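Uncharacterized esterase YxiM (Bacillus subtilis, PDB 2O14) is an uncharacterised protein that probably acts as an esterase of the GDSL lipolytic family and carries a galactose-binding-like domain with a bound manganese ion. Local coordinates at residues A[20-25]-A[31-36]; A[53-58]-A[64-69]. All coordinates share one frame; numbering follows the deposited sequence.

Contact 1 (A[20-25]-A[31-36]); sequences FGSGSM and GVRASD. With MN (manganese (II) ion), chain B.
Gly-21 and Val-32 carry the backbone part of this contact: Gly-21 N donates to Val-32 O at 2.9 Å, with an N-H...O angle of 157°. The same carbonyl receives a second, weaker approach, a CA-H...O contact from Phe-20 CA. Both belong to a parallel bridge between Phe-20 and Val-32, the last rung before the chain turns away at Gly-21, where the backbone angles would jam a CB against the preceding carbonyl oxygen.

Apolar packing follows from that pairing. Phe-20 and Val-32 lie side by side on one face of the sheet, pointing the same way, and ring atom CD1 of Phe-20 meets CB of Val-32 at 3.8 Å. Phe-46 touches both residues, while Phe-80 meets the Phe-20 ring edge-to-face.

Nearer the surface, Arg-33 reaches back over the loop. Its CG stands opposite the backbone N (chi1 -178°) and the chain bends at chi3, which brings the guanidinium against Ser-22. Ser-22 CB sits over one of its faces, 3.3 Å from Arg-33 NH1, and the selenomethionine methyl CE of Met-25 lies 4.1 Å from Arg-33 NH2. Replacing this arginine with an alanine would probably leave Ser-22 CB and the Met-25 methyl without their shared flat neighbour.

Polar anchoring comes from Arg-33 N, which donates to Asp-36 OD2 at 2.7 Å from above the carboxylate plane and so ties down the type I turn from Arg-33 to Asp-36. Further along the same loop as Ser-22, Ser-24 O binds manganese at 2.1 Å; Asp-19 and Asp-65 are the other protein residues of the site. The result is a manganese site shared between a loop carbonyl and aspartates of two strands, on the galactose-binding-like beta domain.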
loop_
_atom_site.group_PDB
_atom_site.type_symbol
_atom_site.label_atom_id
_atom_site.label_comp_id
_atom_site.label_asym_id
_atom_site.label_seq_id
_atom_site.Cartn_x
_atom_site.Cartn_y
_atom_site.Cartn_z
ATOM N N PHE A 20 2.613 -5.501 22.954
ATOM C CA PHE A 20 3.217 -4.238 23.367
ATOM C C PHE A 20 2.376 -3.426 24.343
ATOM O O PHE A 20 1.161 -3.313 24.194
ATOM C CB PHE A 20 3.518 -3.404 22.125
ATOM C CG PHE A 20 4.540 -4.031 21.216
ATOM C CD1 PHE A 20 5.906 -3.863 21.458
ATOM C CD2 PHE A 20 4.140 -4.812 20.132
ATOM C CE1 PHE A 20 6.860 -4.466 20.633
ATOM C CE2 PHE A 20 5.086 -5.420 19.297
ATOM C CZ PHE A 20 6.449 -5.245 19.550
ATOM N N GLY A 21 3.041 -2.846 25.338
ATOM C CA GLY A 21 2.347 -2.046 26.333
ATOM C C GLY A 21 2.647 -2.533 27.737
ATOM O O GLY A 21 3.230 -3.601 27.912
ATOM N N SER A 22 2.239 -1.763 28.742
ATOM C CA SER A 22 2.489 -2.146 30.129
ATOM C C SER A 22 1.231 -2.391 30.965
ATOM O O SER A 22 1.330 -2.762 32.128
ATOM C CB SER A 22 3.344 -1.074 30.816
ATOM O OG SER A 22 2.692 0.187 30.789
ATOM N N GLY A 23 0.054 -2.191 30.382
ATOM C CA GLY A 23 -1.168 -2.376 31.145
ATOM C C GLY A 23 -1.531 -3.816 31.461
ATOM O O GLY A 23 -1.752 -4.174 32.620
ATOM N N SER A 24 -1.602 -4.639 30.420
ATOM C CA SER A 24 -1.951 -6.047 30.563
ATOM C C SER A 24 -1.102 -6.903 29.615
ATOM O O SER A 24 -0.711 -6.452 28.535
ATOM C CB SER A 24 -3.448 -6.232 30.257
ATOM O OG SER A 24 -3.900 -7.550 30.530
HETATM N N MSE A 25 -0.802 -8.127 30.040
HETATM C CA MSE A 25 -0.023 -9.068 29.240
HETATM C C MSE A 25 -0.915 -10.282 28.988
HETATM O O MSE A 25 -1.314 -10.978 29.922
HETATM C CB MSE A 25 1.256 -9.480 29.979
HETATM C CG MSE A 25 2.357 -8.406 30.008
HETATM SE SE MSE A 25 2.031 -6.831 31.141
HETATM C CE MSE A 25 3.190 -7.269 32.637
ATOM N N GLY A 31 5.079 -10.087 26.592
ATOM C CA GLY A 31 4.808 -8.689 26.869
ATOM C C GLY A 31 6.062 -7.867 26.634
ATOM O O GLY A 31 7.125 -8.205 27.147
ATOM N N VAL A 32 5.951 -6.804 25.843
ATOM C CA VAL A 32 7.090 -5.937 25.570
ATOM C C VAL A 32 6.706 -4.512 25.933
ATOM O O VAL A 32 5.771 -3.927 25.376
ATOM C CB VAL A 32 7.521 -5.987 24.097
ATOM C CG1 VAL A 32 8.790 -5.162 23.908
ATOM C CG2 VAL A 32 7.753 -7.423 23.673
ATOM N N ARG A 33 7.455 -3.973 26.882
ATOM C CA ARG A 33 7.254 -2.640 27.429
ATOM C C ARG A 33 8.207 -1.663 26.727
ATOM O O ARG A 33 9.251 -2.073 26.222
ATOM C CB ARG A 33 7.548 -2.746 28.926
ATOM C CG ARG A 33 7.383 -1.526 29.778
ATOM C CD ARG A 33 7.911 -1.874 31.166
ATOM N NE ARG A 33 7.199 -3.014 31.740
ATOM C CZ ARG A 33 6.174 -2.908 32.580
ATOM N NH1 ARG A 33 5.742 -1.708 32.953
ATOM N NH2 ARG A 33 5.570 -3.999 33.036
ATOM N N ALA A 34 7.853 -0.382 26.702
ATOM C CA ALA A 34 8.692 0.627 26.051
ATOM C C ALA A 34 10.115 0.690 26.595
ATOM O O ALA A 34 11.042 1.038 25.859
ATOM C CB ALA A 34 8.046 2.004 26.159
ATOM N N SER A 35 10.295 0.367 27.876
ATOM C CA SER A 35 11.628 0.409 28.475
ATOM C C SER A 35 12.420 -0.878 28.255
ATOM O O SER A 35 13.543 -1.000 28.726
ATOM C CB SER A 35 11.540 0.701 29.980
ATOM O OG SER A 35 10.977 -0.390 30.687
ATOM N N ASP A 36 11.837 -1.847 27.557
ATOM C CA ASP A 36 12.556 -3.088 27.298
ATOM C C ASP A 36 13.567 -2.842 26.183
ATOM O O ASP A 36 13.237 -2.916 24.997
ATOM C CB ASP A 36 11.602 -4.218 26.887
ATOM C CG ASP A 36 10.770 -4.745 28.053
ATOM O OD1 ASP A 36 11.262 -4.745 29.202
ATOM O OD2 ASP A 36 9.627 -5.182 27.817
HETATM MN MN MN B . -0.778 -5.799 26.542
HETATM O O HOH W 1 1.557 -5.726 26.724
HETATM O O HOH W 2 -2.897 -6.219 26.590
#

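Contact 2 (A[53-58]-A[64-69]); sequences RDVAAS and SDAVEF. With MN (manganese (II) ion), chain B.
A beta hairpin of the galactose-binding-like domain brings strands 52-56 and 65-69 together as antiparallel neighbours; the N-to-C directions of 53-56 and 65-69 differ by 135°, a strong twist. Hydrogen-bonded pairs alternate with non-hydrogen-bonded ones, Asp-54 with Val-67 and Ala-56 with Asp-65. Arg-53 and Glu-68 exchange both backbone bonds, Glu-68 N to Arg-53 O being the shorter at 2.7 Å. Val-55 and Ala-66 do the same, and the bond from Val-55 N to Ala-66 O is almost straight (179°). Toward the connecting loop, Ala-57 N donates to Ser-64 O at 3.0 Å, from above the carbonyl plane.

On the face of Arg-53, Val-55, Ala-66 and Glu-68, the side chains of Val-55 and Glu-68 cross at about a right angle, CG1 of the valine resting 3.6 Å from OE1 of the glutamate. That oxygen also accepts from a water that in turn accepts from Arg-53 NH2, linking the opposite charges. On the other face, Asp-54 OD1 lies against Val-67 CG1 and accepts the N-H of Ala-34. Next to the loop, Asp-65 CG lies between backbone N and carbonyl carbon (chi1 55°), turning the carboxylate to manganese, OD1 at 2.3 Å and OD2 at 2.4 Å.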
loop_
_atom_site.group_PDB
_atom_site.type_symbol
_atom_site.label_atom_id
_atom_site.label_comp_id
_atom_site.label_asym_id
_atom_site.label_seq_id
_atom_site.Cartn_x
_atom_site.Cartn_y
_atom_site.Cartn_z
ATOM N N ARG A 53 7.338 5.074 24.347
ATOM C CA ARG A 53 6.490 5.366 25.497
ATOM C C ARG A 53 5.311 4.396 25.584
ATOM O O ARG A 53 4.726 4.041 24.568
ATOM C CB ARG A 53 5.973 6.801 25.392
ATOM C CG ARG A 53 4.959 7.200 26.453
ATOM C CD ARG A 53 4.553 8.653 26.263
ATOM N NE ARG A 53 5.706 9.543 26.383
ATOM C CZ ARG A 53 5.751 10.783 25.905
ATOM N NH1 ARG A 53 6.844 11.519 26.067
ATOM N NH2 ARG A 53 4.707 11.285 25.254
ATOM N N ASP A 54 4.976 3.958 26.794
ATOM C CA ASP A 54 3.849 3.047 26.983
ATOM C C ASP A 54 2.565 3.865 26.976
ATOM O O ASP A 54 2.482 4.889 27.645
ATOM C CB ASP A 54 3.950 2.316 28.323
ATOM C CG ASP A 54 5.098 1.341 28.369
ATOM O OD1 ASP A 54 5.277 0.603 27.378
ATOM O OD2 ASP A 54 5.806 1.299 29.402
ATOM N N VAL A 55 1.565 3.423 26.221
ATOM C CA VAL A 55 0.305 4.155 26.179
ATOM C C VAL A 55 -0.877 3.205 26.145
ATOM O O VAL A 55 -0.769 2.057 25.702
ATOM C CB VAL A 55 0.216 5.094 24.940
ATOM C CG1 VAL A 55 1.329 6.143 24.991
ATOM C CG2 VAL A 55 0.304 4.282 23.659
ATOM N N ALA A 56 -2.013 3.694 26.623
ATOM C CA ALA A 56 -3.230 2.906 26.634
ATOM C C ALA A 56 -3.786 2.850 25.216
ATOM O O ALA A 56 -3.452 3.687 24.378
ATOM C CB ALA A 56 -4.251 3.545 27.578
ATOM N N ALA A 57 -4.611 1.842 24.949
ATOM C CA ALA A 57 -5.255 1.683 23.647
ATOM C C ALA A 57 -6.724 1.344 23.907
ATOM O O ALA A 57 -7.067 0.799 24.960
ATOM C CB ALA A 57 -4.579 0.586 22.842
ATOM N N SER A 58 -7.580 1.659 22.940
ATOM C CA SER A 58 -9.025 1.460 23.059
ATOM C C SER A 58 -9.610 0.062 22.859
ATOM O O SER A 58 -10.804 -0.129 23.086
ATOM C CB SER A 58 -9.730 2.399 22.085
ATOM O OG SER A 58 -9.411 2.033 20.748
ATOM N N SER A 64 -5.607 -3.474 24.132
ATOM C CA SER A 64 -5.907 -2.609 25.270
ATOM C C SER A 64 -4.725 -1.702 25.625
ATOM O O SER A 64 -4.876 -0.736 26.369
ATOM C CB SER A 64 -6.260 -3.458 26.492
ATOM O OG SER A 64 -5.099 -4.118 26.973
ATOM N N ASP A 65 -3.542 -2.026 25.115
ATOM C CA ASP A 65 -2.366 -1.209 25.401
ATOM C C ASP A 65 -1.392 -1.203 24.228
ATOM O O ASP A 65 -1.534 -1.994 23.294
ATOM C CB ASP A 65 -1.667 -1.702 26.676
ATOM C CG ASP A 65 -1.295 -3.178 26.620
ATOM O OD1 ASP A 65 -1.517 -3.827 25.577
ATOM O OD2 ASP A 65 -0.771 -3.694 27.627
ATOM N N ALA A 66 -0.403 -0.314 24.278
ATOM C CA ALA A 66 0.564 -0.214 23.193
ATOM C C ALA A 66 1.777 0.619 23.568
ATOM O O ALA A 66 1.889 1.108 24.686
ATOM C CB ALA A 66 -0.112 0.402 21.967
ATOM N N VAL A 67 2.697 0.746 22.617
ATOM C CA VAL A 67 3.884 1.572 22.788
ATOM C C VAL A 67 3.760 2.617 21.693
ATOM O O VAL A 67 3.204 2.338 20.626
ATOM C CB VAL A 67 5.205 0.791 22.562
ATOM C CG1 VAL A 67 5.516 -0.086 23.773
ATOM C CG2 VAL A 67 5.102 -0.045 21.302
ATOM N N GLU A 68 4.249 3.819 21.961
ATOM C CA GLU A 68 4.199 4.887 20.973
ATOM C C GLU A 68 5.607 5.258 20.517
ATOM O O GLU A 68 6.509 5.430 21.337
ATOM C CB GLU A 68 3.527 6.125 21.556
ATOM C CG GLU A 68 3.384 7.243 20.554
ATOM C CD GLU A 68 2.667 8.442 21.121
ATOM O OE1 GLU A 68 2.064 8.316 22.210
ATOM O OE2 GLU A 68 2.698 9.506 20.469
ATOM N N PHE A 69 5.797 5.359 19.210
ATOM C CA PHE A 69 7.098 5.736 18.676
ATOM C C PHE A 69 7.149 7.260 18.651
ATOM O O PHE A 69 6.436 7.900 17.873
ATOM C CB PHE A 69 7.269 5.170 17.270
ATOM C CG PHE A 69 7.384 3.671 17.232
ATOM C CD1 PHE A 69 8.624 3.057 17.090
ATOM C CD2 PHE A 69 6.250 2.867 17.346
ATOM C CE1 PHE A 69 8.735 1.663 17.058
ATOM C CE2 PHE A 69 6.351 1.473 17.315
ATOM C CZ PHE A 69 7.593 0.874 17.171
HETATM MN MN MN B . -0.778 -5.799 26.542
HETATM O O HOH W 3 2.399 10.033 24.512
HETATM O O HOH W 1 1.557 -5.726 26.724
HETATM O O HOH W 2 -2.897 -6.219 26.590
#

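Overall arrangement
Contact 1 closes before contact 2 opens along the chain, yet the two lie side by side, their centres about 8 Å apart, on the same mixed sheet of the galactose-binding-like domain. Strand 146-156 ties them together, pairing with strand 15-20 and with strand 65-69. A direct bond also probably links them, from Ser-24 N to Asp-65 OD2 at 3.1 Å. Manganese and two of its waters belong to both, so loop 20-25 and the hairpin are joined by metal as well as by sheet. This site is distinct from the nucleophile, aspartate and histidine inferred for the esterase domain.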